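Local atomic coordinates of D-aminopeptidase (Burkholderia sp. LK4, PDB entry 5TZB), a protein that probably removes N-terminal residues, including beta-amino acids, from peptides as a beta-aminopeptidase of peptidase family S58. Residues V49-L54 with P177-G182; V67-P72 with R168-A173; A84-L89 with I300-A305; I111-T116 with S259-I264; G196-A201 with L217-Y222. One frame throughout, in Å; residues are numbered along the deposited sequence.

Contact 1 of 5, residues V49-L54 with P177-G182; sequences VGHCTL and PVAEGG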
# COMPACT_ATOMS: atom_id res chain seq x y z
N VAL C 49 29.58 -7.05 -5.91
CA VAL C 49 28.75 -7.93 -6.73
C VAL C 49 29.50 -9.19 -7.13
O VAL C 49 30.68 -9.14 -7.49
CB VAL C 49 28.26 -7.22 -8.03
CG1 VAL C 49 27.40 -8.16 -8.88
CG2 VAL C 49 27.47 -5.99 -7.71
N GLY C 50 28.83 -10.34 -7.05
CA GLY C 50 29.42 -11.60 -7.48
C GLY C 50 28.45 -12.46 -8.27
O GLY C 50 27.26 -12.47 -7.98
N HIS C 51 28.95 -13.15 -9.29
CA HIS C 51 28.12 -14.04 -10.10
C HIS C 51 28.56 -15.49 -9.90
O HIS C 51 29.73 -15.75 -9.61
CB HIS C 51 28.21 -13.72 -11.61
CG HIS C 51 27.73 -12.35 -12.00
ND1 HIS C 51 26.47 -11.88 -11.68
CD2 HIS C 51 28.31 -11.39 -12.76
CE1 HIS C 51 26.32 -10.67 -12.19
NE2 HIS C 51 27.42 -10.35 -12.86
N CYS C 52 27.62 -16.41 -10.03
CA CYS C 52 27.94 -17.82 -10.28
C CYS C 52 27.13 -18.26 -11.48
O CYS C 52 25.90 -18.21 -11.46
CB CYS C 52 27.67 -18.71 -9.07
SG CYS C 52 27.97 -20.47 -9.42
N THR C 53 27.82 -18.65 -12.55
CA THR C 53 27.20 -18.95 -13.83
C THR C 53 27.18 -20.45 -14.11
O THR C 53 28.22 -21.11 -14.03
CB THR C 53 27.92 -18.20 -14.97
OG1 THR C 53 27.89 -16.80 -14.69
CG2 THR C 53 27.25 -18.47 -16.33
N LEU C 54 26.00 -20.99 -14.39
CA LEU C 54 25.85 -22.41 -14.72
C LEU C 54 25.52 -22.60 -16.18
O LEU C 54 24.47 -22.16 -16.65
CB LEU C 54 24.77 -23.05 -13.86
CG LEU C 54 25.00 -22.94 -12.35
CD1 LEU C 54 23.89 -23.64 -11.59
CD2 LEU C 54 26.39 -23.49 -11.99
N PRO C 177 34.50 -3.35 -11.73
CA PRO C 177 33.68 -3.71 -12.90
C PRO C 177 32.81 -4.94 -12.66
O PRO C 177 33.25 -5.89 -12.02
CB PRO C 177 34.73 -3.98 -13.99
CG PRO C 177 35.92 -3.18 -13.57
CD PRO C 177 35.93 -3.24 -12.07
N VAL C 178 31.59 -4.91 -13.19
CA VAL C 178 30.64 -5.99 -13.02
C VAL C 178 30.31 -6.62 -14.38
O VAL C 178 29.91 -5.92 -15.30
CB VAL C 178 29.32 -5.49 -12.38
CG1 VAL C 178 28.34 -6.64 -12.22
CG2 VAL C 178 29.59 -4.80 -11.05
N ALA C 179 30.45 -7.94 -14.50
CA ALA C 179 30.14 -8.62 -15.75
C ALA C 179 28.65 -8.54 -16.07
O ALA C 179 27.80 -8.63 -15.18
CB ALA C 179 30.61 -10.08 -15.70
N GLU C 180 28.33 -8.36 -17.35
CA GLU C 180 26.95 -8.18 -17.77
C GLU C 180 26.48 -9.26 -18.76
O GLU C 180 27.25 -10.11 -19.19
CB GLU C 180 26.75 -6.78 -18.37
CG GLU C 180 27.03 -5.65 -17.39
CD GLU C 180 26.93 -4.28 -18.04
OE1 GLU C 180 27.62 -4.03 -19.06
OE2 GLU C 180 26.15 -3.45 -17.54
N GLY C 181 25.19 -9.23 -19.08
CA GLY C 181 24.63 -10.15 -20.05
C GLY C 181 24.24 -11.49 -19.43
O GLY C 181 23.73 -11.55 -18.30
N GLY C 182 24.53 -12.56 -20.16
CA GLY C 182 24.17 -13.91 -19.74
C GLY C 182 25.08 -14.52 -18.70
O GLY C 182 25.71 -15.55 -18.95
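The isopropyl group of V49 overlaps that of V178, and the two side chains cross at about a right angle. V49 CG1 comes to 3.8 Å from V178 CG1. The second branches meet a little more loosely, V49 CG2 lying 4.1 Å from V178 CG2. Each valine holds CG1 anti to its backbone N (chi1 180°), a rotation that brings both of its methyls against the partner. V178 CG1 also reaches the next inward-pointing residue of the strand, 3.9 Å from H51 NE2.

H51 makes the one hydrogen bond between the two segments. Its NE2 donates to A179 O at 2.9 Å. The bond is bent, with an N-H...O angle of 146°, and the oxygen lies 22° out of the imidazole plane. A179 CB packs beside the same ring, 4.0 Å from H51 CD2. The other ring nitrogen, ND1, bonds to T68 OG1 on strand 63-71. Partners on both nitrogens fix the rotation of the ring.

Further along, T53 CG2 makes a loose contact with G182 O at 4.2 Å. T53 OG1 bonds to the backbone N of G184, just beyond the loop segment. E180 turns the other way and pairs with R22.

Strand 48-56 is an outermost strand of its sheet within this chain. Segment 177-182 runs roughly along its direction, without pairing to it as a strand. A valine pair, a histidine bond and a threonine bond hold this loop along the edge strand, in a fold of two stacked sheets as expected for an S58 enzyme.

Contact 2 of 5, residues V67-P72 with R168-A173; sequences VTVIEP and RALAAA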
# COMPACT_ATOMS: atom_id res chain seq x y z
N VAL C 67 23.19 -17.59 -10.09
CA VAL C 67 22.82 -16.68 -9.03
C VAL C 67 23.77 -15.49 -9.02
O VAL C 67 24.98 -15.63 -9.23
CB VAL C 67 22.78 -17.43 -7.66
CG1 VAL C 67 24.03 -18.24 -7.44
CG2 VAL C 67 22.55 -16.47 -6.51
N THR C 68 23.21 -14.30 -8.80
CA THR C 68 23.98 -13.08 -8.61
C THR C 68 23.77 -12.56 -7.20
O THR C 68 22.65 -12.57 -6.70
CB THR C 68 23.57 -11.99 -9.61
OG1 THR C 68 23.89 -12.43 -10.93
CG2 THR C 68 24.31 -10.69 -9.32
N VAL C 69 24.85 -12.11 -6.54
CA VAL C 69 24.71 -11.55 -5.21
C VAL C 69 25.19 -10.11 -5.18
O VAL C 69 26.12 -9.72 -5.90
CB VAL C 69 25.48 -12.35 -4.13
CG1 VAL C 69 24.88 -13.73 -3.96
CG2 VAL C 69 26.93 -12.45 -4.48
N ILE C 70 24.49 -9.31 -4.37
CA ILE C 70 24.89 -7.95 -4.09
C ILE C 70 25.14 -7.85 -2.61
O ILE C 70 24.24 -8.15 -1.81
CB ILE C 70 23.80 -6.93 -4.47
CG1 ILE C 70 23.31 -7.13 -5.90
CG2 ILE C 70 24.30 -5.50 -4.26
CD1 ILE C 70 22.05 -6.33 -6.20
N GLU C 71 26.35 -7.45 -2.24
CA GLU C 71 26.64 -7.11 -0.84
C GLU C 71 26.44 -5.61 -0.69
O GLU C 71 27.07 -4.84 -1.43
CB GLU C 71 28.06 -7.51 -0.43
CG GLU C 71 28.34 -9.00 -0.48
CD GLU C 71 27.80 -9.76 0.74
OE1 GLU C 71 27.03 -9.18 1.54
OE2 GLU C 71 28.18 -10.94 0.90
N PRO C 72 25.54 -5.18 0.21
CA PRO C 72 25.29 -3.75 0.36
C PRO C 72 26.43 -2.99 1.07
O PRO C 72 26.46 -1.77 0.96
CB PRO C 72 24.01 -3.70 1.20
CG PRO C 72 24.05 -4.97 1.99
CD PRO C 72 24.64 -5.98 1.07
N ARG C 168 29.83 -19.71 -4.04
CA ARG C 168 30.71 -19.23 -5.11
C ARG C 168 30.43 -17.77 -5.48
O ARG C 168 31.37 -17.00 -5.71
CB ARG C 168 30.57 -20.16 -6.33
CG ARG C 168 31.31 -21.49 -6.14
CD ARG C 168 31.12 -22.51 -7.27
NE ARG C 168 31.19 -21.97 -8.62
CZ ARG C 168 30.71 -22.63 -9.68
NH1 ARG C 168 30.13 -23.81 -9.50
NH2 ARG C 168 30.78 -22.11 -10.90
N ALA C 169 29.16 -17.39 -5.56
CA ALA C 169 28.81 -15.99 -5.85
C ALA C 169 29.27 -15.08 -4.70
O ALA C 169 29.82 -14.01 -4.93
CB ALA C 169 27.31 -15.84 -6.09
N LEU C 170 29.01 -15.52 -3.47
CA LEU C 170 29.42 -14.76 -2.30
C LEU C 170 30.94 -14.58 -2.26
O LEU C 170 31.44 -13.49 -1.96
CB LEU C 170 28.94 -15.46 -1.03
CG LEU C 170 27.44 -15.36 -0.79
CD1 LEU C 170 27.00 -16.25 0.37
CD2 LEU C 170 27.04 -13.90 -0.54
N ALA C 171 31.67 -15.63 -2.57
CA ALA C 171 33.14 -15.57 -2.53
C ALA C 171 33.69 -14.66 -3.63
O ALA C 171 34.73 -14.03 -3.46
CB ALA C 171 33.74 -16.96 -2.65
N ALA C 172 32.97 -14.59 -4.75
CA ALA C 172 33.37 -13.79 -5.90
C ALA C 172 32.91 -12.33 -5.80
O ALA C 172 33.29 -11.50 -6.64
CB ALA C 172 32.83 -14.40 -7.18
N ALA C 173 32.08 -12.03 -4.81
CA ALA C 173 31.53 -10.68 -4.67
C ALA C 173 32.63 -9.66 -4.38
O ALA C 173 33.35 -9.78 -3.40
CB ALA C 173 30.49 -10.65 -3.56
O HOH W 1 30.40 -11.92 0.50
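A169 puts its methyl onto V69, where helix 163-172 packs on strand 63-71. This is helix-on-sheet packing, consistent with an outer layer of the alpha-beta-beta-alpha sandwich known for this family. The short axes approach to 7.7 Å and cross at -41°. A169 CB sits near both V69 branches, with V69 CG2 the nearer at 3.8 Å. It also lies over the strand backbone, 3.9 Å from V67 O. V69 CG1 is anti to the carbonyl carbon (chi1 -66°), which leaves CG2 between N and the carbonyl carbon and turns it up against the helix backbone. There V69 CG2 touches A169 O at 3.3 Å. That carbonyl has a weak hydrogen bond from A172 N within the last turn of the helix. V69 also touches A112 of strand 111-115.

L170 leaves the helix to one side, but its end bends back to the strand. The L170 side chain crosses that of V69 at about a right angle, with L170 CD2 4.0 Å from V69 CG1. The same methyl touches the carboxylate of E71, with L170 CD2 3.5 Å from E71 OE2. The E71 chain is bent at chi2 (-79°), which brings OE2 over to L170. One water lies between the two residues. It donates to L170 O. Its approach to E71 OE2 is unusually short, and that leg of the bridge is doubtful. The other carboxylate oxygen, OE1, makes a long and weak ion pair with R48.

A173 follows the helix and points back to the strand. Its CB fits between two strand side chains, 4.1 Å from V69 CG2 and 4.1 Å from E71 CG.

Contact 3 of 5, residues A84-L89 with I300-A305; sequences AGVHVL and IFLAFA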
# COMPACT_ATOMS: atom_id res chain seq x y z
N ALA C 84 16.19 0.98 3.41
CA ALA C 84 15.80 0.44 2.11
C ALA C 84 14.30 0.54 1.92
O ALA C 84 13.55 0.77 2.87
CB ALA C 84 16.27 -1.00 1.97
N GLY C 85 13.86 0.36 0.68
CA GLY C 85 12.45 0.39 0.37
C GLY C 85 12.20 -0.40 -0.90
O GLY C 85 13.14 -0.66 -1.67
N VAL C 86 10.95 -0.79 -1.12
CA VAL C 86 10.60 -1.55 -2.32
C VAL C 86 9.47 -0.90 -3.07
O VAL C 86 8.62 -0.23 -2.47
CB VAL C 86 10.20 -2.99 -1.98
CG1 VAL C 86 11.36 -3.75 -1.42
CG2 VAL C 86 9.01 -3.02 -1.01
N HIS C 87 9.45 -1.08 -4.39
CA HIS C 87 8.28 -0.75 -5.17
C HIS C 87 7.93 -1.84 -6.17
O HIS C 87 8.81 -2.36 -6.87
CB HIS C 87 8.42 0.58 -5.93
CG HIS C 87 7.21 0.89 -6.75
ND1 HIS C 87 6.09 1.51 -6.23
CD2 HIS C 87 6.89 0.56 -8.02
CE1 HIS C 87 5.16 1.59 -7.15
NE2 HIS C 87 5.61 1.01 -8.26
N VAL C 88 6.65 -2.16 -6.26
CA VAL C 88 6.20 -3.17 -7.21
C VAL C 88 5.33 -2.57 -8.31
O VAL C 88 4.22 -2.11 -8.05
CB VAL C 88 5.41 -4.31 -6.51
CG1 VAL C 88 4.92 -5.29 -7.56
CG2 VAL C 88 6.28 -5.01 -5.49
N LEU C 89 5.87 -2.55 -9.52
CA LEU C 89 5.12 -2.12 -10.69
C LEU C 89 4.15 -3.23 -11.12
O LEU C 89 3.04 -2.94 -11.55
CB LEU C 89 6.08 -1.75 -11.85
CG LEU C 89 5.56 -1.57 -13.28
CD1 LEU C 89 4.40 -0.56 -13.39
CD2 LEU C 89 6.73 -1.13 -14.18
N ILE C 300 9.75 -5.95 -10.12
CA ILE C 300 9.89 -5.73 -8.69
C ILE C 300 11.18 -4.98 -8.38
O ILE C 300 12.26 -5.40 -8.81
CB ILE C 300 9.83 -7.08 -7.94
CG1 ILE C 300 8.48 -7.75 -8.20
CG2 ILE C 300 10.11 -6.91 -6.44
CD1 ILE C 300 8.36 -9.17 -7.64
N PHE C 301 11.06 -3.87 -7.66
CA PHE C 301 12.17 -2.94 -7.49
C PHE C 301 12.56 -2.73 -6.02
O PHE C 301 11.71 -2.55 -5.15
CB PHE C 301 11.82 -1.57 -8.10
CG PHE C 301 11.16 -1.64 -9.45
CD1 PHE C 301 11.57 -2.55 -10.41
CD2 PHE C 301 10.11 -0.77 -9.76
CE1 PHE C 301 10.94 -2.61 -11.66
CE2 PHE C 301 9.47 -0.83 -11.01
CZ PHE C 301 9.89 -1.74 -11.95
N LEU C 302 13.87 -2.71 -5.77
CA LEU C 302 14.41 -2.49 -4.44
C LEU C 302 15.42 -1.37 -4.50
O LEU C 302 16.20 -1.30 -5.44
CB LEU C 302 15.07 -3.76 -3.90
CG LEU C 302 15.87 -3.69 -2.59
CD1 LEU C 302 14.99 -3.35 -1.42
CD2 LEU C 302 16.55 -5.02 -2.36
N ALA C 303 15.37 -0.49 -3.51
CA ALA C 303 16.37 0.56 -3.36
C ALA C 303 16.92 0.57 -1.93
O ALA C 303 16.16 0.49 -0.96
CB ALA C 303 15.78 1.90 -3.70
N PHE C 304 18.24 0.64 -1.79
CA PHE C 304 18.84 0.82 -0.46
C PHE C 304 19.87 1.95 -0.46
O PHE C 304 20.48 2.27 -1.49
CB PHE C 304 19.46 -0.50 0.05
CG PHE C 304 20.71 -0.94 -0.68
CD1 PHE C 304 21.97 -0.53 -0.26
CD2 PHE C 304 20.62 -1.80 -1.76
CE1 PHE C 304 23.12 -0.95 -0.92
CE2 PHE C 304 21.76 -2.23 -2.43
CZ PHE C 304 23.01 -1.79 -2.01
N ALA C 305 20.05 2.54 0.72
CA ALA C 305 20.94 3.68 0.87
C ALA C 305 22.03 3.36 1.90
O ALA C 305 21.75 2.72 2.92
CB ALA C 305 20.15 4.91 1.29
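A84 faces F304 in a non-hydrogen-bonded antiparallel pair, with A84 CB 3.8 Å from F304 CB. Strands 82-88 and 298-305 are neighbours here in one sheet of the sandwich. Next, G85 forms a hydrogen-bonded pair with A303. G85 N donates to A303 O at 2.8 Å, and A303 N returns a nearly straight bond to G85 O (177°). The CD1 methyl of L302 comes down on G85 O at 3.3 Å.

V86 shares that methyl, its CG1 lying 3.7 Å from L302 CD1. A84, V86 and V88 are on the same face of the sheet as L302, and V86 also packs on L98 and I101 of helix 98-104.

H87 pairs with F301 through both backbone bonds. The two side chains lie side by side and point the same way. F301 CD2 meets the edge of the imidazole, 3.9 Å from H87 CD2. H87 NE2 bonds to Q280 OE1 of the second subunit.

L89, where the chain turns a corner, sets its CB 3.6 Å from F301 CE2.

Four bonds satisfy the N and O of G85, H87, F301 and A303 in a buried contact, and the imidazole finds its polar partner across the subunit interface.

Contact 4 of 5, residues I111-T116 with S259-I264; sequences IAYTNT and SIVVTI
Y113 lays its ring against V261, with the V261 CG2 methyl over the centre of one face. V261 CG2 stands 3.6 Å from the centroid of the Y113 ring, only 2° off the ring normal. This is a CH-pi contact. V261 has CG1 anti to the carbonyl carbon (chi1 -62°). CG2 then falls between N and the carbonyl carbon, and this points the methyl at the ring face. The tyrosine and valine chains pass each other in opposite directions.

The phenol oxygen reaches on to T263. T263 OG1 donates to Y113 OH at 2.8 Å, from a position at the edge of the ring and near its plane. Y113 OH gives its own proton to L217 O of strand 213-220, a carbonyl. Two partners thus grip the buried hydroxyl and fix the position of the phenol oxygen. The backbone N of T263 is close to this oxygen too, but the angle is poor for a bond.

T263 has CG2 anti to its backbone N, with OG1 beside that N (chi1 -63°). The hydroxyl is then turned to the tyrosine and the methyl to I111. I111 and T263 meet tip to tip, I111 CD1 lying 3.9 Å from T263 CG2.

The strands run nearly antiparallel but 9.3 Å apart, as facing sheets do. Strand 111-115 lies between 63-71 and 144-148 in one sheet. Strand 260-266 lies between 213-220 and 298-305 in the other.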
# COMPACT_ATOMS: atom_id res chain seq x y z
N ILE C 111 21.70 -9.31 -1.02
CA ILE C 111 20.65 -9.46 -2.00
C ILE C 111 21.09 -10.45 -3.05
O ILE C 111 22.22 -10.39 -3.51
CB ILE C 111 20.32 -8.13 -2.69
CG1 ILE C 111 19.88 -7.09 -1.67
CG2 ILE C 111 19.26 -8.31 -3.78
CD1 ILE C 111 19.96 -5.66 -2.20
N ALA C 112 20.19 -11.34 -3.45
CA ALA C 112 20.52 -12.30 -4.48
C ALA C 112 19.45 -12.33 -5.58
O ALA C 112 18.26 -12.11 -5.32
CB ALA C 112 20.73 -13.67 -3.88
N TYR C 113 19.90 -12.52 -6.82
CA TYR C 113 19.05 -12.76 -7.97
C TYR C 113 19.21 -14.20 -8.43
O TYR C 113 20.34 -14.68 -8.52
CB TYR C 113 19.42 -11.86 -9.15
CG TYR C 113 19.27 -10.37 -8.98
CD1 TYR C 113 18.60 -9.81 -7.91
CD2 TYR C 113 19.81 -9.51 -9.94
CE1 TYR C 113 18.47 -8.42 -7.79
CE2 TYR C 113 19.68 -8.14 -9.84
CZ TYR C 113 19.02 -7.60 -8.77
OH TYR C 113 18.90 -6.24 -8.69
N THR C 114 18.12 -14.89 -8.78
CA THR C 114 18.24 -16.20 -9.40
C THR C 114 16.99 -16.50 -10.25
O THR C 114 16.26 -15.58 -10.59
CB THR C 114 18.47 -17.30 -8.34
OG1 THR C 114 18.80 -18.54 -8.98
CG2 THR C 114 17.27 -17.47 -7.45
N ASN C 115 16.75 -17.76 -10.62
CA ASN C 115 15.54 -18.10 -11.37
C ASN C 115 14.37 -18.41 -10.43
O ASN C 115 14.59 -18.64 -9.24
CB ASN C 115 15.79 -19.29 -12.30
CG ASN C 115 16.00 -20.58 -11.54
OD1 ASN C 115 15.05 -21.20 -11.06
ND2 ASN C 115 17.26 -21.01 -11.43
N THR C 116 13.15 -18.45 -10.97
CA THR C 116 11.93 -18.56 -10.17
C THR C 116 11.85 -19.79 -9.27
O THR C 116 11.30 -19.73 -8.17
CB THR C 116 10.66 -18.55 -11.07
OG1 THR C 116 10.80 -17.56 -12.10
CG2 THR C 116 9.42 -18.26 -10.22
N SER C 259 9.81 -10.44 -16.95
CA SER C 259 10.11 -9.99 -15.60
C SER C 259 11.39 -9.16 -15.57
O SER C 259 12.28 -9.35 -16.39
CB SER C 259 10.27 -11.17 -14.64
OG SER C 259 9.08 -11.94 -14.54
N ILE C 260 11.47 -8.24 -14.61
CA ILE C 260 12.75 -7.58 -14.38
C ILE C 260 12.88 -7.21 -12.91
O ILE C 260 12.00 -6.58 -12.32
CB ILE C 260 12.96 -6.31 -15.26
CG1 ILE C 260 14.29 -5.62 -14.90
CG2 ILE C 260 11.78 -5.33 -15.15
CD1 ILE C 260 14.64 -4.43 -15.79
N VAL C 261 13.99 -7.64 -12.31
CA VAL C 261 14.28 -7.25 -10.94
C VAL C 261 15.33 -6.16 -10.97
O VAL C 261 16.25 -6.19 -11.79
CB VAL C 261 14.72 -8.45 -10.06
CG1 VAL C 261 13.59 -9.48 -9.96
CG2 VAL C 261 15.96 -9.09 -10.60
N VAL C 262 15.14 -5.14 -10.13
CA VAL C 262 16.01 -3.97 -10.10
C VAL C 262 16.49 -3.71 -8.67
O VAL C 262 15.68 -3.71 -7.75
CB VAL C 262 15.28 -2.69 -10.62
CG1 VAL C 262 16.22 -1.51 -10.63
CG2 VAL C 262 14.74 -2.91 -12.03
N THR C 263 17.79 -3.52 -8.49
CA THR C 263 18.29 -2.98 -7.24
C THR C 263 18.92 -1.63 -7.53
O THR C 263 19.76 -1.52 -8.42
CB THR C 263 19.32 -3.89 -6.53
OG1 THR C 263 18.72 -5.13 -6.17
CG2 THR C 263 19.81 -3.22 -5.24
N ILE C 264 18.48 -0.61 -6.80
CA ILE C 264 19.06 0.72 -6.84
C ILE C 264 19.87 0.94 -5.57
O ILE C 264 19.37 0.69 -4.47
CB ILE C 264 17.97 1.80 -6.95
CG1 ILE C 264 17.27 1.70 -8.31
CG2 ILE C 264 18.57 3.20 -6.74
CD1 ILE C 264 15.93 2.48 -8.36

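Contact 5 of 5, residues G196-A201 with L217-Y222; sequences GGIGTA and LVQANY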
# COMPACT_ATOMS: atom_id res chain seq x y z
N GLY C 196 18.94 -11.53 -22.90
CA GLY C 196 18.86 -10.62 -21.78
C GLY C 196 19.84 -10.95 -20.67
O GLY C 196 20.88 -11.56 -20.91
N GLY C 197 19.51 -10.52 -19.45
CA GLY C 197 20.34 -10.83 -18.30
C GLY C 197 20.79 -9.63 -17.48
O GLY C 197 20.05 -8.67 -17.28
N ILE C 198 22.03 -9.70 -17.01
CA ILE C 198 22.54 -8.71 -16.06
C ILE C 198 22.95 -7.41 -16.74
O ILE C 198 23.65 -7.44 -17.76
CB ILE C 198 23.74 -9.29 -15.27
CG1 ILE C 198 23.31 -10.53 -14.50
CG2 ILE C 198 24.32 -8.26 -14.32
CD1 ILE C 198 22.17 -10.27 -13.45
N GLY C 199 22.53 -6.29 -16.16
CA GLY C 199 22.95 -4.97 -16.62
C GLY C 199 23.18 -4.05 -15.44
O GLY C 199 22.54 -4.19 -14.39
N THR C 200 24.10 -3.10 -15.59
CA THR C 200 24.39 -2.18 -14.48
C THR C 200 24.83 -0.81 -14.99
O THR C 200 25.30 -0.68 -16.11
CB THR C 200 25.47 -2.78 -13.56
OG1 THR C 200 25.57 -2.01 -12.36
CG2 THR C 200 26.84 -2.80 -14.26
N ALA C 201 24.64 0.21 -14.16
CA ALA C 201 25.04 1.58 -14.50
C ALA C 201 24.99 2.45 -13.25
O ALA C 201 24.45 2.05 -12.22
CB ALA C 201 24.12 2.17 -15.58
N LEU C 217 21.51 -2.23 -10.54
CA LEU C 217 21.85 -3.54 -11.11
C LEU C 217 20.54 -4.24 -11.48
O LEU C 217 19.68 -4.45 -10.62
CB LEU C 217 22.66 -4.39 -10.12
CG LEU C 217 23.17 -5.75 -10.62
CD1 LEU C 217 24.36 -5.53 -11.51
CD2 LEU C 217 23.53 -6.66 -9.46
N VAL C 218 20.37 -4.58 -12.75
CA VAL C 218 19.12 -5.21 -13.15
C VAL C 218 19.35 -6.62 -13.65
O VAL C 218 20.45 -6.98 -14.09
CB VAL C 218 18.39 -4.40 -14.25
CG1 VAL C 218 18.24 -2.95 -13.82
CG2 VAL C 218 19.15 -4.52 -15.57
N GLN C 219 18.31 -7.43 -13.54
CA GLN C 219 18.24 -8.72 -14.22
C GLN C 219 17.03 -8.62 -15.15
O GLN C 219 15.89 -8.73 -14.71
CB GLN C 219 18.12 -9.87 -13.23
CG GLN C 219 18.02 -11.25 -13.85
CD GLN C 219 18.21 -12.34 -12.83
OE1 GLN C 219 19.30 -12.48 -12.26
NE2 GLN C 219 17.16 -13.12 -12.57
N ALA C 220 17.31 -8.34 -16.43
CA ALA C 220 16.29 -7.99 -17.41
C ALA C 220 15.83 -9.21 -18.20
O ALA C 220 16.64 -9.87 -18.87
CB ALA C 220 16.81 -6.90 -18.36
N ASN C 221 14.53 -9.49 -18.11
CA ASN C 221 13.93 -10.66 -18.72
C ASN C 221 12.51 -10.36 -19.21
O ASN C 221 11.63 -11.20 -19.11
CB ASN C 221 13.89 -11.80 -17.69
CG ASN C 221 13.55 -13.15 -18.31
OD1 ASN C 221 14.17 -13.57 -19.28
ND2 ASN C 221 12.55 -13.82 -17.74
N TYR C 222 12.30 -9.16 -19.74
CA TYR C 222 10.95 -8.69 -20.06
C TYR C 222 10.86 -8.23 -21.51
O TYR C 222 11.88 -8.01 -22.16
CB TYR C 222 10.55 -7.52 -19.14
CG TYR C 222 11.20 -6.26 -19.64
CD1 TYR C 222 10.52 -5.39 -20.48
CD2 TYR C 222 12.53 -5.97 -19.34
CE1 TYR C 222 11.14 -4.27 -21.01
CE2 TYR C 222 13.16 -4.85 -19.86
CZ TYR C 222 12.45 -4.00 -20.70
OH TYR C 222 13.05 -2.87 -21.23
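L217 crosses I198 and T200 at a slant, and its CD1 methyl touches both. L217 CD1 lies 3.6 Å from T200 CB and 3.9 Å from I198 CG2. With CG anti to the backbone N (chi1 -176°), the leucine swings its end over to the partner strand. I198 also reaches Q219, its CD1 3.8 Å from Q219 OE1. Beyond that contact, Q219 NE2 bonds to T148 OG1 and T114 O. T200 OG1 bonds to A216 O and I41 N.

The other face of the sheet is built from small residues of strand 197-204. V218 uses CG2 here, lying 3.6 Å from G199 O. A220 CB lies 3.8 Å from G197 O. With only glycines opposite them, V218 and A220 pack directly on backbone.

Four backbone bonds join the strands. G197 and A220 exchange two, and G199 and V218 exchange two more. The shortest runs from V218 N to G199 O at 2.7 Å. G197 has a positive phi (125°), a conformation that suits glycine at the start of the strand.

This is an antiparallel beta hairpin of strands 197-204 and 213-220. It is part of the larger sheet in the core of this Ntn-hydrolase-type fold.

How the contacts relate
Contacts 1 and 2 build on strands 48-56 and 63-71, neighbours in one sheet, and their centres lie 9 Å apart. Contacts 3 and 5 are pairings within the other sheet. Their centres are 15 Å apart and their nearest atoms about 7 Å. Strand 260-266 of contact 4 fills the gap between them. Contact 4 also joins the two sheets face to face. Its T263 O lies 2.8 Å from L217 N of contact 5, and the centres of these contacts are 8 Å apart. Contact 1 meets contact 5 where G181 N bonds to I198 O, 2.7 Å away. A bound calcium ion lies about 10 Å from G85 in contact 3.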